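PDB 6HNU: aromatic amino acid aminotransferase I from Candida albicans WO-1, which probably transfers the amino group of aromatic L-amino acids to 2-oxoglutarate, using pyridoxal 5'-phosphate as cofactor and yielding aromatic oxo-acids and L-glutamate. Local coordinates for residues E197-S200 with R201-G204; G189-P192 with E193-E196; E84-K88 with A89-V93; N341-L344 with R345-H349; G477-K480 with F481-V485. All blocks are in the same frame, centred on the assembly; numbering follows the deposited sequence. Where two conformers were deposited one is given.

Interaction 1: E197-S200 with R201-G204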
loop_
_atom_site.group_PDB
_atom_site.type_symbol
_atom_site.label_atom_id
_atom_site.label_comp_id
_atom_site.label_asym_id
_atom_site.label_seq_id
_atom_site.Cartn_x
_atom_site.Cartn_y
_atom_site.Cartn_z
ATOM N N GLU B 197 -33.809 -16.114 0.729
ATOM C CA GLU B 197 -34.181 -17.429 0.134
ATOM C C GLU B 197 -32.875 -18.196 -0.120
ATOM O O GLU B 197 -32.803 -19.377 0.260
ATOM C CB GLU B 197 -34.992 -17.245 -1.152
ATOM C CG GLU B 197 -35.069 -18.508 -2.019
ATOM C CD GLU B 197 -35.817 -19.615 -1.327
ATOM O OE1 GLU B 197 -36.515 -19.296 -0.331
ATOM O OE2 GLU B 197 -35.719 -20.795 -1.766
ATOM N N LEU B 198 -31.907 -17.546 -0.763
ATOM C CA LEU B 198 -30.574 -18.125 -1.067
ATOM C C LEU B 198 -29.961 -18.696 0.217
ATOM O O LEU B 198 -29.427 -19.810 0.183
ATOM C CB LEU B 198 -29.693 -17.039 -1.674
ATOM C CG LEU B 198 -28.301 -17.478 -2.118
ATOM C CD1 LEU B 198 -28.382 -18.526 -3.214
ATOM C CD2 LEU B 198 -27.514 -16.281 -2.615
ATOM N N MET B 199 -29.990 -17.930 1.307
ATOM C CA MET B 199 -29.402 -18.354 2.595
ATOM C C MET B 199 -30.248 -19.465 3.216
ATOM O O MET B 199 -29.671 -20.343 3.831
ATOM C CB MET B 199 -29.264 -17.164 3.548
ATOM C CG MET B 199 -28.156 -16.191 3.150
ATOM S SD MET B 199 -26.529 -16.933 2.769
ATOM C CE MET B 199 -26.269 -18.004 4.180
ATOM N N SER B 200 -31.575 -19.422 3.120
ATOM C CA SER B 200 -32.454 -20.384 3.842
ATOM C C SER B 200 -32.153 -21.814 3.373
ATOM O O SER B 200 -32.380 -22.709 4.175
ATOM C CB SER B 200 -33.920 -20.078 3.688
ATOM O OG SER B 200 -34.299 -20.298 2.336
ATOM N N ARG B 201 -31.683 -22.004 2.136
ATOM C CA ARG B 201 -31.386 -23.349 1.555
ATOM C C ARG B 201 -29.882 -23.507 1.298
ATOM O O ARG B 201 -29.490 -24.400 0.498
ATOM C CB ARG B 201 -32.186 -23.588 0.277
ATOM C CG ARG B 201 -32.559 -22.332 -0.485
ATOM C CD ARG B 201 -32.925 -22.611 -1.926
ATOM N NE ARG B 201 -31.711 -22.434 -2.710
ATOM C CZ ARG B 201 -31.366 -21.350 -3.423
ATOM N NH1 ARG B 201 -32.179 -20.297 -3.528
ATOM N NH2 ARG B 201 -30.188 -21.363 -4.048
ATOM N N TRP B 202 -29.050 -22.690 1.949
ATOM C CA TRP B 202 -27.591 -22.704 1.671
ATOM C C TRP B 202 -27.036 -24.111 1.915
ATOM O O TRP B 202 -27.174 -24.607 3.048
ATOM C CB TRP B 202 -26.822 -21.698 2.531
ATOM C CG TRP B 202 -25.414 -21.563 2.047
ATOM C CD1 TRP B 202 -24.304 -22.190 2.538
ATOM C CD2 TRP B 202 -24.989 -20.805 0.908
ATOM N NE1 TRP B 202 -23.205 -21.858 1.794
ATOM C CE2 TRP B 202 -23.589 -21.001 0.788
ATOM C CE3 TRP B 202 -25.625 -19.929 0.025
ATOM C CZ2 TRP B 202 -22.836 -20.361 -0.191
ATOM C CZ3 TRP B 202 -24.878 -19.327 -0.964
ATOM C CH2 TRP B 202 -23.499 -19.528 -1.061
ATOM N N VAL B 203 -26.362 -24.689 0.933
ATOM C CA VAL B 203 -25.627 -25.977 1.149
ATOM C C VAL B 203 -24.135 -25.698 1.430
ATOM O O VAL B 203 -23.543 -24.815 0.777
ATOM C CB VAL B 203 -25.822 -26.965 -0.021
ATOM C CG1 VAL B 203 -25.361 -26.415 -1.346
ATOM C CG2 VAL B 203 -25.087 -28.266 0.237
ATOM N N GLY B 204 -23.553 -26.462 2.358
ATOM C CA GLY B 204 -22.106 -26.475 2.665
ATOM C C GLY B 204 -21.738 -25.303 3.553
ATOM O O GLY B 204 -22.649 -24.728 4.222
#
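The C-terminal end of helix 192-200 brings M199 and W202 together just where the chain leaves the helix. R201 is the first residue to give up helical backbone angles. R201 N still bonds back to E197 O, but weakly, at 3.4 Å. The next one is shorter and straighter: W202 N donates to M199 O at 3.1 Å, from above the carbonyl plane. E197 O has a further donor, the hydroxyl of S200, with OG at 2.7 Å from that oxygen. The S200 side chain thus bends back onto its own helix.

Beyond this turn the indole of W202 forms a Met-aromatic contact. M199 SD sits 4.9 Å from the centroid of the six-membered ring of W202, in an oblique position. The methionine is folded at both chi2 and chi3, and its methyl CE meets W202 CB. L198 and W202 run side by side in the same direction, with L198 CG against W202 CZ3 at 4.1 Å. L198 O lies at the rim of the indole, in its plane.

R201 also folds back, on another part of L198. A bend at chi3 (-94°) folds its guanidinium back beside the helix, with one face over L198 CA. L198 CD1 comes to 3.5 Å from R201 NH2. The carboxylate of E197 faces the same group at its edge, in a long salt bridge of 4.0 Å between OE2 and R201 NH1. The indole NE1 of W202 is hydrogen-bonded to N205 O, and P207 packs on both M199 and W202.

Interaction 2: G189-P192 with E193-E196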
loop_
_atom_site.group_PDB
_atom_site.type_symbol
_atom_site.label_atom_id
_atom_site.label_comp_id
_atom_site.label_asym_id
_atom_site.label_seq_id
_atom_site.Cartn_x
_atom_site.Cartn_y
_atom_site.Cartn_z
ATOM N N GLY B 189 -31.150 -2.211 -6.441
ATOM C CA GLY B 189 -30.067 -2.990 -5.825
ATOM C C GLY B 189 -30.487 -4.376 -5.389
ATOM O O GLY B 189 -31.477 -4.915 -5.891
ATOM N N ILE B 190 -29.735 -4.935 -4.452
ATOM C CA ILE B 190 -29.962 -6.290 -3.890
ATOM C C ILE B 190 -31.456 -6.397 -3.528
ATOM O O ILE B 190 -31.970 -5.525 -2.798
ATOM C CB ILE B 190 -29.089 -6.495 -2.648
ATOM C CG1 ILE B 190 -27.607 -6.618 -2.991
ATOM C CG2 ILE B 190 -29.582 -7.661 -1.803
ATOM C CD1 ILE B 190 -26.710 -6.591 -1.766
ATOM N N ILE B 191 -32.061 -7.526 -3.883
ATOM C CA ILE B 191 -33.470 -7.846 -3.500
ATOM C C ILE B 191 -33.416 -8.672 -2.226
ATOM O O ILE B 191 -33.017 -9.843 -2.264
ATOM C CB ILE B 191 -34.201 -8.583 -4.644
ATOM C CG1 ILE B 191 -34.202 -7.786 -5.952
ATOM C CG2 ILE B 191 -35.618 -8.918 -4.145
ATOM C CD1 ILE B 191 -34.695 -8.567 -7.166
ATOM N N PRO B 192 -33.796 -8.126 -1.048
ATOM C CA PRO B 192 -33.646 -8.879 0.192
ATOM C C PRO B 192 -34.317 -10.258 0.196
ATOM O O PRO B 192 -33.693 -11.173 0.706
ATOM C CB PRO B 192 -34.252 -7.922 1.224
ATOM C CG PRO B 192 -33.949 -6.565 0.614
ATOM C CD PRO B 192 -34.348 -6.789 -0.828
ATOM N N GLU B 193 -35.556 -10.403 -0.337
ATOM C CA GLU B 193 -36.249 -11.720 -0.314
ATOM C C GLU B 193 -35.365 -12.809 -0.975
ATOM O O GLU B 193 -35.307 -13.909 -0.454
ATOM C CB GLU B 193 -37.622 -11.681 -1.000
ATOM C CG GLU B 193 -38.147 -13.074 -1.329
ATOM C CD GLU B 193 -39.533 -13.176 -1.950
ATOM O OE1 GLU B 193 -39.970 -12.188 -2.514
ATOM O OE2 GLU B 193 -40.148 -14.263 -1.869
ATOM N N LYS B 194 -34.733 -12.550 -2.098
ATOM C CA LYS B 194 -33.971 -13.596 -2.836
ATOM C C LYS B 194 -32.660 -13.921 -2.098
ATOM O O LYS B 194 -32.275 -15.132 -2.080
ATOM C CB LYS B 194 -33.678 -13.120 -4.246
ATOM C CG LYS B 194 -34.897 -12.891 -5.114
ATOM C CD LYS B 194 -34.504 -12.441 -6.488
ATOM C CE LYS B 194 -35.660 -12.238 -7.445
ATOM N NZ LYS B 194 -36.421 -13.491 -7.617
ATOM N N LEU B 195 -32.079 -12.924 -1.416
ATOM C CA LEU B 195 -30.906 -13.139 -0.525
ATOM C C LEU B 195 -31.309 -14.023 0.665
ATOM O O LEU B 195 -30.591 -15.006 0.954
ATOM C CB LEU B 195 -30.332 -11.786 -0.080
ATOM C CG LEU B 195 -29.240 -11.898 0.981
ATOM C CD1 LEU B 195 -28.026 -12.606 0.404
ATOM C CD2 LEU B 195 -28.837 -10.533 1.495
ATOM N N GLU B 196 -32.443 -13.724 1.326
ATOM C CA GLU B 196 -32.986 -14.560 2.422
ATOM C C GLU B 196 -33.188 -15.985 1.895
ATOM O O GLU B 196 -32.860 -16.923 2.600
ATOM C CB GLU B 196 -34.315 -14.000 2.942
ATOM C CG GLU B 196 -35.052 -14.901 3.925
ATOM C CD GLU B 196 -34.347 -15.242 5.223
ATOM O OE1 GLU B 196 -33.701 -14.354 5.790
ATOM O OE2 GLU B 196 -34.535 -16.355 5.722
#
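I191 and P192 offer their carbonyls to the first turn of helix 192-200, which starts directly after strand 189-190. I191 holds the N-cap position.

Backbone hydrogen bonds come first. I191 O receives two weak ones, from K194 N at 3.2 Å and from L195 N at 3.3 Å. The first is strongly bent, while the second is nearly straight. P192 O makes the firmer bond, to E196 N at 2.9 Å with an angle of 171° at the hydrogen. That donor approaches nearly along the C=O axis. P192 N is part of the proline ring and has no hydrogen to give.

Apolar contacts form the second group. I191 and K194 lie side by side and point the same way. With CG1 of I191 anti to the carbonyl carbon (chi1 -57°) and an extended chi2, CD1 runs along the lysine chain. I191 CD1 meets K194 CE at 3.8 Å and K194 CD at 3.9 Å. The contact uses the methylenes of the lysine, which then bends at chi4. I190 reaches L195 more loosely, I190 CG2 to L195 CD2 at 4.4 Å. L195 CB also rests 3.5 Å from P192 O.

The carboxylate of E196 is held from outside: OE2 is hydrogen-bonded to Y239 OH and salt-bridged to K238 NZ. Strand 189-190 is an outermost strand of the mixed sheet in this chain, and I191 pairs through its backbone with T184 of strand 179-186. I190 and P192 pack against helix 226-239, and L195 against L160 of strand 158-162.

Interaction 3: E84-K88 with A89-V93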
loop_
_atom_site.group_PDB
_atom_site.type_symbol
_atom_site.label_atom_id
_atom_site.label_comp_id
_atom_site.label_asym_id
_atom_site.label_seq_id
_atom_site.Cartn_x
_atom_site.Cartn_y
_atom_site.Cartn_z
ATOM N N GLU B 84 0.877 24.528 6.481
ATOM C CA GLU B 84 2.306 24.242 6.646
ATOM C C GLU B 84 2.453 23.135 7.682
ATOM O O GLU B 84 1.821 23.223 8.765
ATOM C CB GLU B 84 3.039 25.491 7.117
ATOM C CG GLU B 84 3.006 26.613 6.105
ATOM C CD GLU B 84 4.069 27.662 6.394
ATOM O OE1 GLU B 84 4.139 28.070 7.561
ATOM O OE2 GLU B 84 4.866 28.008 5.468
ATOM N N VAL B 85 3.200 22.101 7.307
ATOM C CA VAL B 85 3.712 21.099 8.262
ATOM C C VAL B 85 5.238 21.163 8.282
ATOM O O VAL B 85 5.914 20.683 7.350
ATOM C CB VAL B 85 3.175 19.703 7.943
ATOM C CG1 VAL B 85 3.594 18.762 9.052
ATOM C CG2 VAL B 85 1.646 19.735 7.793
ATOM N N PHE B 86 5.777 21.714 9.363
ATOM C CA PHE B 86 7.223 21.728 9.639
ATOM C C PHE B 86 7.686 20.368 10.168
ATOM O O PHE B 86 6.874 19.584 10.733
ATOM C CB PHE B 86 7.519 22.829 10.661
ATOM C CG PHE B 86 7.393 24.216 10.101
ATOM C CD1 PHE B 86 6.173 24.877 10.108
ATOM C CD2 PHE B 86 8.501 24.867 9.580
ATOM C CE1 PHE B 86 6.080 26.174 9.618
ATOM C CE2 PHE B 86 8.393 26.161 9.072
ATOM C CZ PHE B 86 7.183 26.804 9.090
ATOM N N LYS B 87 8.999 20.132 10.032
ATOM C CA LYS B 87 9.709 18.956 10.584
ATOM C C LYS B 87 9.558 18.925 12.109
ATOM O O LYS B 87 9.300 17.819 12.660
ATOM C CB LYS B 87 11.178 19.011 10.145
ATOM C CG LYS B 87 12.068 17.864 10.615
ATOM C CD LYS B 87 13.221 17.671 9.652
ATOM C CE LYS B 87 14.232 16.657 10.091
ATOM N NZ LYS B 87 15.399 16.650 9.194
ATOM N N LYS B 88 9.687 20.078 12.776
ATOM C CA LYS B 88 9.699 20.136 14.267
ATOM C C LYS B 88 8.339 20.594 14.807
ATOM O O LYS B 88 7.807 21.612 14.322
ATOM C CB LYS B 88 10.788 21.091 14.776
ATOM C CG LYS B 88 12.225 20.726 14.408
ATOM C CD LYS B 88 13.302 21.573 15.101
ATOM C CE LYS B 88 12.846 22.963 15.517
ATOM N NZ LYS B 88 13.970 23.862 15.877
ATOM N N ALA B 89 7.823 19.885 15.814
ATOM C CA ALA B 89 6.533 20.178 16.483
ATOM C C ALA B 89 6.455 21.663 16.902
ATOM O O ALA B 89 5.405 22.326 16.632
ATOM C CB ALA B 89 6.336 19.244 17.643
ATOM N N ALA B 90 7.535 22.233 17.446
ATOM C CA ALA B 90 7.509 23.606 18.004
ATOM C C ALA B 90 7.250 24.623 16.895
ATOM O O ALA B 90 6.815 25.744 17.235
ATOM C CB ALA B 90 8.785 23.922 18.755
ATOM N N ASP B 91 7.492 24.272 15.625
ATOM C CA ASP B 91 7.355 25.231 14.502
ATOM C C ASP B 91 5.929 25.195 13.921
ATOM O O ASP B 91 5.676 25.946 12.938
ATOM C CB ASP B 91 8.421 24.961 13.431
ATOM C CG ASP B 91 9.829 25.279 13.892
ATOM O OD1 ASP B 91 9.968 26.121 14.803
ATOM O OD2 ASP B 91 10.766 24.682 13.353
ATOM N N ASN B 92 5.043 24.355 14.466
ATOM C CA ASN B 92 3.702 24.065 13.892
ATOM C C ASN B 92 2.596 24.697 14.733
ATOM O O ASN B 92 2.726 24.792 15.957
ATOM C CB ASN B 92 3.416 22.566 13.770
ATOM C CG ASN B 92 4.083 21.941 12.569
ATOM O OD1 ASN B 92 4.135 22.567 11.510
ATOM N ND2 ASN B 92 4.573 20.715 12.723
ATOM N N VAL B 93 1.489 25.044 14.078
ATOM C CA VAL B 93 0.195 25.301 14.759
ATOM C C VAL B 93 -0.188 24.014 15.491
ATOM O O VAL B 93 0.432 22.950 15.297
ATOM C CB VAL B 93 -0.853 25.775 13.735
ATOM C CG1 VAL B 93 -0.357 27.019 13.007
ATOM C CG2 VAL B 93 -1.218 24.687 12.726
HETATM O O HOH W 1 1.807 24.650 11.067
HETATM O O HOH W 2 10.831 22.644 11.584
HETATM O O HOH W 3 13.185 25.554 13.682
#
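F86 and N92 are brought together where strand 81-86 runs through a short loop into the 3-10 segment 89-91. K88 O accepts the D91 N-H at 3.0 Å, with the donor above the carbonyl plane. N92 N then bonds to A89 O.

The side-chain amide of N92 uses both ends on the backbone of one residue. N92 OD1 takes the F86 N-H at 2.8 Å, in the carbonyl plane and on a lone pair. N92 ND2 donates to F86 O at 3.2 Å, with the acceptor tilted from the amide plane. With CG anti to the carbonyl carbon (chi1 -79°), the amide lies beside the strand. N92 OD1 also sits at the edge of the F86 ring, in its plane.

D91 meets the same ring by CH-pi contact. D91 CB lies 4.0 Å from the centroid of the F86 ring, off-centre, and the carboxylate stands steeply to the ring. K88 bends at chi3 toward this carboxylate, but K88 NZ stays 4.2 Å from D91 OD2, beyond a salt bridge. One water joins those two atoms, and another links OD2 to K88 N.

A third water receives the V93 N-H and donates to E84 O and N92 OD1. Two donors therefore grip OD1, and the two-point bond fixes the amide's rotation. D91 OD2 accepts from two waters, so its link to K88 NZ is water-mediated, probably a weaker tie than a direct salt bridge.

Interaction 4: N341-L344 with R345-H349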
loop_
_atom_site.group_PDB
_atom_site.type_symbol
_atom_site.label_atom_id
_atom_site.label_comp_id
_atom_site.label_asym_id
_atom_site.label_seq_id
_atom_site.Cartn_x
_atom_site.Cartn_y
_atom_site.Cartn_z
ATOM N N ASN B 341 -4.504 15.484 7.451
ATOM C CA ASN B 341 -4.703 15.992 8.829
ATOM C C ASN B 341 -4.685 17.542 8.847
ATOM O O ASN B 341 -5.549 18.131 9.524
ATOM C CB ASN B 341 -3.674 15.399 9.760
ATOM C CG ASN B 341 -3.877 15.856 11.186
ATOM O OD1 ASN B 341 -4.824 15.450 11.856
ATOM N ND2 ASN B 341 -2.999 16.722 11.636
ATOM N N ALA B 342 -3.738 18.165 8.161
ATOM C CA ALA B 342 -3.579 19.646 8.115
ATOM C C ALA B 342 -4.803 20.269 7.437
ATOM O O ALA B 342 -5.406 21.166 8.024
ATOM C CB ALA B 342 -2.297 20.000 7.445
ATOM N N LEU B 343 -5.236 19.716 6.296
ATOM C CA LEU B 343 -6.411 20.222 5.561
ATOM C C LEU B 343 -7.656 20.056 6.433
ATOM O O LEU B 343 -8.381 21.043 6.589
ATOM C CB LEU B 343 -6.510 19.528 4.198
ATOM C CG LEU B 343 -7.760 19.862 3.394
ATOM C CD1 LEU B 343 -7.472 19.756 1.893
ATOM C CD2 LEU B 343 -8.905 18.952 3.797
ATOM N N LEU B 344 -7.887 18.884 7.030
ATOM C CA LEU B 344 -9.148 18.610 7.750
ATOM C C LEU B 344 -9.232 19.482 9.005
ATOM O O LEU B 344 -10.344 19.934 9.322
ATOM C CB LEU B 344 -9.245 17.115 8.066
ATOM C CG LEU B 344 -9.429 16.203 6.839
ATOM C CD1 LEU B 344 -9.149 14.767 7.209
ATOM C CD2 LEU B 344 -10.821 16.330 6.255
ATOM N N ARG B 345 -8.114 19.682 9.699
ATOM C CA ARG B 345 -8.076 20.474 10.957
ATOM C C ARG B 345 -8.142 21.964 10.634
ATOM O O ARG B 345 -8.734 22.696 11.438
ATOM C CB ARG B 345 -6.841 20.099 11.762
ATOM C CG ARG B 345 -7.026 18.730 12.399
ATOM C CD ARG B 345 -5.866 18.253 13.219
ATOM N NE ARG B 345 -6.228 16.999 13.865
ATOM C CZ ARG B 345 -6.931 16.906 14.991
ATOM N NH1 ARG B 345 -7.333 18.008 15.616
ATOM N NH2 ARG B 345 -7.234 15.717 15.486
ATOM N N LYS B 346 -7.650 22.376 9.473
ATOM C CA LYS B 346 -7.721 23.804 9.051
ATOM C C LYS B 346 -9.187 24.127 8.719
ATOM O O LYS B 346 -9.723 25.169 9.160
ATOM C CB LYS B 346 -6.789 24.086 7.875
ATOM C CG LYS B 346 -6.825 25.531 7.377
ATOM C CD LYS B 346 -6.388 26.513 8.458
ATOM C CE LYS B 346 -6.483 27.958 8.014
ATOM N NZ LYS B 346 -6.102 28.865 9.122
ATOM N N TRP B 347 -9.864 23.211 8.022
ATOM C CA TRP B 347 -11.297 23.358 7.699
ATOM C C TRP B 347 -12.139 23.150 8.950
ATOM O O TRP B 347 -13.214 23.785 9.085
ATOM C CB TRP B 347 -11.650 22.364 6.599
ATOM C CG TRP B 347 -11.104 22.656 5.243
ATOM C CD1 TRP B 347 -10.339 23.696 4.812
ATOM C CD2 TRP B 347 -11.369 21.851 4.094
ATOM N NE1 TRP B 347 -10.093 23.563 3.473
ATOM C CE2 TRP B 347 -10.719 22.442 3.009
ATOM C CE3 TRP B 347 -12.106 20.681 3.898
ATOM C CZ2 TRP B 347 -10.787 21.903 1.716
ATOM C CZ3 TRP B 347 -12.164 20.138 2.633
ATOM C CH2 TRP B 347 -11.525 20.752 1.549
ATOM N N GLY B 348 -11.670 22.275 9.836
ATOM C CA GLY B 348 -12.441 21.743 10.970
ATOM C C GLY B 348 -13.584 20.866 10.510
ATOM O O GLY B 348 -13.851 20.756 9.292
ATOM N N HIS B 349 -14.229 20.187 11.434
ATOM C CA HIS B 349 -15.430 19.388 11.095
ATOM C C HIS B 349 -16.439 20.271 10.367
ATOM O O HIS B 349 -17.127 19.795 9.423
ATOM C CB HIS B 349 -15.998 18.765 12.356
ATOM C CG HIS B 349 -15.177 17.623 12.782
ATOM N ND1 HIS B 349 -15.087 16.482 12.011
ATOM C CD2 HIS B 349 -14.373 17.455 13.851
ATOM C CE1 HIS B 349 -14.273 15.647 12.591
ATOM N NE2 HIS B 349 -13.845 16.202 13.756
#
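N341 and R345 come together with different first torsions. CG of N341 is anti to the backbone N (chi1 -178°), while CG of R345 is anti to the carbonyl carbon (chi1 -74°). R345 is extended from CG to NE, which carries NE up to the asparagine one turn earlier. R345 NE donates to N341 OD1 at 2.9 Å. The oxygen lies in the guanidinium plane, but the donor is tilted from the carbonyl plane of the amide. The amide and guanidinium planes stand 49° apart.

L343 and W347, also one turn apart, make the apolar half. L343 CD2 sits over one face of the indole of W347, 3.6 Å from the centroid of the six-membered ring. This is a CH-pi contact nearly over the six-membered ring, and so toward the rim of the indole as a whole. L343 CD1 touches W347 CZ2 at 4.0 Å. L343 O lies over a ring face as well.

Helical backbone bonds accompany both pairs. R345 N donates to N341 O at 3.0 Å, K346 N to A342 O at 2.9 Å, and W347 N to L343 O at 3.0 Å. The bond from G348 N to L344 O is bent and weak.

The other nitrogens of R345 are taken up too. NH2 bonds to E113 O and Q116 OE1, and NH1 to a tris molecule, probably from the crystallisation liquor. All this lies early in the long helix 334-377. L344 packs on helix 112-126, and A342 on strand 81-86. L343 and W347 lie on I62 of strand 57-62. L343 also packs on F55, and W347 on P54, both of the second subunit.

Interaction 5: G477-K480 with F481-V485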
loop_
_atom_site.group_PDB
_atom_site.type_symbol
_atom_site.label_atom_id
_atom_site.label_comp_id
_atom_site.label_asym_id
_atom_site.label_seq_id
_atom_site.Cartn_x
_atom_site.Cartn_y
_atom_site.Cartn_z
ATOM N N GLY B 477 -23.056 13.788 -25.773
ATOM C CA GLY B 477 -22.817 12.336 -25.714
ATOM C C GLY B 477 -24.117 11.579 -25.738
ATOM O O GLY B 477 -24.247 10.657 -26.560
ATOM N N LEU B 478 -25.061 11.990 -24.894
ATOM C CA LEU B 478 -26.297 11.228 -24.635
ATOM C C LEU B 478 -27.284 11.419 -25.787
ATOM O O LEU B 478 -28.119 10.520 -26.000
ATOM C CB LEU B 478 -26.839 11.710 -23.301
ATOM C CG LEU B 478 -26.049 11.178 -22.109
ATOM C CD1 LEU B 478 -26.763 11.552 -20.834
ATOM C CD2 LEU B 478 -25.904 9.667 -22.207
ATOM N N GLU B 479 -27.167 12.524 -26.517
ATOM C CA GLU B 479 -27.938 12.720 -27.775
ATOM C C GLU B 479 -27.416 11.687 -28.779
ATOM O O GLU B 479 -28.229 10.975 -29.345
ATOM C CB GLU B 479 -27.833 14.155 -28.295
ATOM C CG GLU B 479 -28.409 14.310 -29.697
ATOM C CD GLU B 479 -28.801 15.727 -30.081
ATOM O OE1 GLU B 479 -27.963 16.637 -29.914
ATOM O OE2 GLU B 479 -29.945 15.907 -30.553
ATOM N N LYS B 480 -26.099 11.575 -28.917
ATOM C CA LYS B 480 -25.469 10.585 -29.824
ATOM C C LYS B 480 -25.879 9.171 -29.393
ATOM O O LYS B 480 -26.081 8.340 -30.293
ATOM C CB LYS B 480 -23.964 10.834 -29.937
ATOM C CG LYS B 480 -23.601 12.110 -30.674
ATOM C CD LYS B 480 -22.123 12.447 -30.704
ATOM C CE LYS B 480 -21.849 13.656 -31.580
ATOM N NZ LYS B 480 -20.493 14.215 -31.359
ATOM N N PHE B 481 -26.084 8.910 -28.092
ATOM C CA PHE B 481 -26.441 7.564 -27.582
ATOM C C PHE B 481 -27.896 7.271 -27.946
ATOM O O PHE B 481 -28.221 6.147 -28.360
ATOM C CB PHE B 481 -26.233 7.436 -26.071
ATOM C CG PHE B 481 -26.421 6.033 -25.569
ATOM C CD1 PHE B 481 -25.472 5.054 -25.819
ATOM C CD2 PHE B 481 -27.577 5.662 -24.914
ATOM C CE1 PHE B 481 -25.658 3.754 -25.373
ATOM C CE2 PHE B 481 -27.769 4.357 -24.486
ATOM C CZ PHE B 481 -26.809 3.410 -24.718
ATOM N N GLY B 482 -28.761 8.262 -27.772
ATOM C CA GLY B 482 -30.166 8.177 -28.203
ATOM C C GLY B 482 -30.253 7.809 -29.687
ATOM O O GLY B 482 -31.041 6.901 -30.006
ATOM N N LYS B 483 -29.464 8.458 -30.536
ATOM C CA LYS B 483 -29.421 8.189 -32.008
ATOM C C LYS B 483 -29.028 6.729 -32.250
ATOM O O LYS B 483 -29.609 6.077 -33.145
ATOM C CB LYS B 483 -28.318 8.959 -32.732
ATOM C CG LYS B 483 -28.566 10.417 -33.058
ATOM C CD LYS B 483 -27.664 10.875 -34.199
ATOM C CE LYS B 483 -26.946 12.177 -33.925
ATOM N NZ LYS B 483 -27.856 13.345 -34.028
ATOM N N ALA B 484 -28.008 6.262 -31.520
ATOM C CA ALA B 484 -27.447 4.908 -31.676
ATOM C C ALA B 484 -28.534 3.896 -31.318
ATOM O O ALA B 484 -28.717 2.905 -32.092
ATOM C CB ALA B 484 -26.184 4.773 -30.849
ATOM N N VAL B 485 -29.312 4.157 -30.262
ATOM C CA VAL B 485 -30.411 3.237 -29.850
ATOM C C VAL B 485 -31.509 3.304 -30.927
ATOM O O VAL B 485 -32.029 2.231 -31.287
ATOM C CB VAL B 485 -30.968 3.528 -28.442
ATOM C CG1 VAL B 485 -32.176 2.650 -28.102
ATOM C CG2 VAL B 485 -29.891 3.327 -27.386
#
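L478 and G482 are joined by the shortest of four consecutive helical bonds, with G482 N donating to L478 O at 2.9 Å. This donor stands above the carbonyl plane. F481 N donates a hydrogen bond to G477 O at 3.0 Å, in the carbonyl plane but bent at the hydrogen (132°). K483 N bonds to E479 O at 3.0 Å and is straighter (161°), again in the carbonyl plane. A484 N reaches K480 O at 3.1 Å. The four carbonyls of 477-480 thus each hold an N-H four residues on. The series continues with V485 N on F481 O.

The side chains add less. E479 and K483 lie one turn apart, yet their charges do not meet, as E479 OE2 stays 4.8 Å from K483 NZ. The lysine is bent at chi3 and chi4, and CG of E479 approaches K483 NZ no closer than 4.5 Å. K483 CB lies 3.4 Å from K480 O. F481 CB sits 3.6 Å from L478 O. CG of F481 is anti to the backbone N (chi1 -173°), and its ring turns away to meet F462 edge-to-face. G482 contributes only backbone to the contact.

L478 packs on A373 and L374 of helix 334-377, on F394, and on L43 of the second subunit. F481 lies on A424 of helix 413-426. Such a regular alpha-helix against the four-stranded antiparallel sheet is consistent with the small C-terminal domain of fold type I aminotransferases.

Interactions 1 and 2 share helix 192-200: 189-196 covers its start and 197-204 its end, with centres 13 Å apart. Interactions 3 and 4 lie on the other side of the chain's centre and touch, V85 CG2 to A342 CB at 4.0 Å. Interaction 5 stands apart, its centre 33 Å from that of interaction 2 and 43 Å from that of interaction 4. Like interaction 4, it meets the second subunit. None belongs to the cofactor site itself. In interaction 4 the side chain of L344 is about 12 Å from that of S297, which binds pyridoxal 5'-phosphate, and the side chain of I190 in interaction 2 is about 13 Å from the bound cofactor.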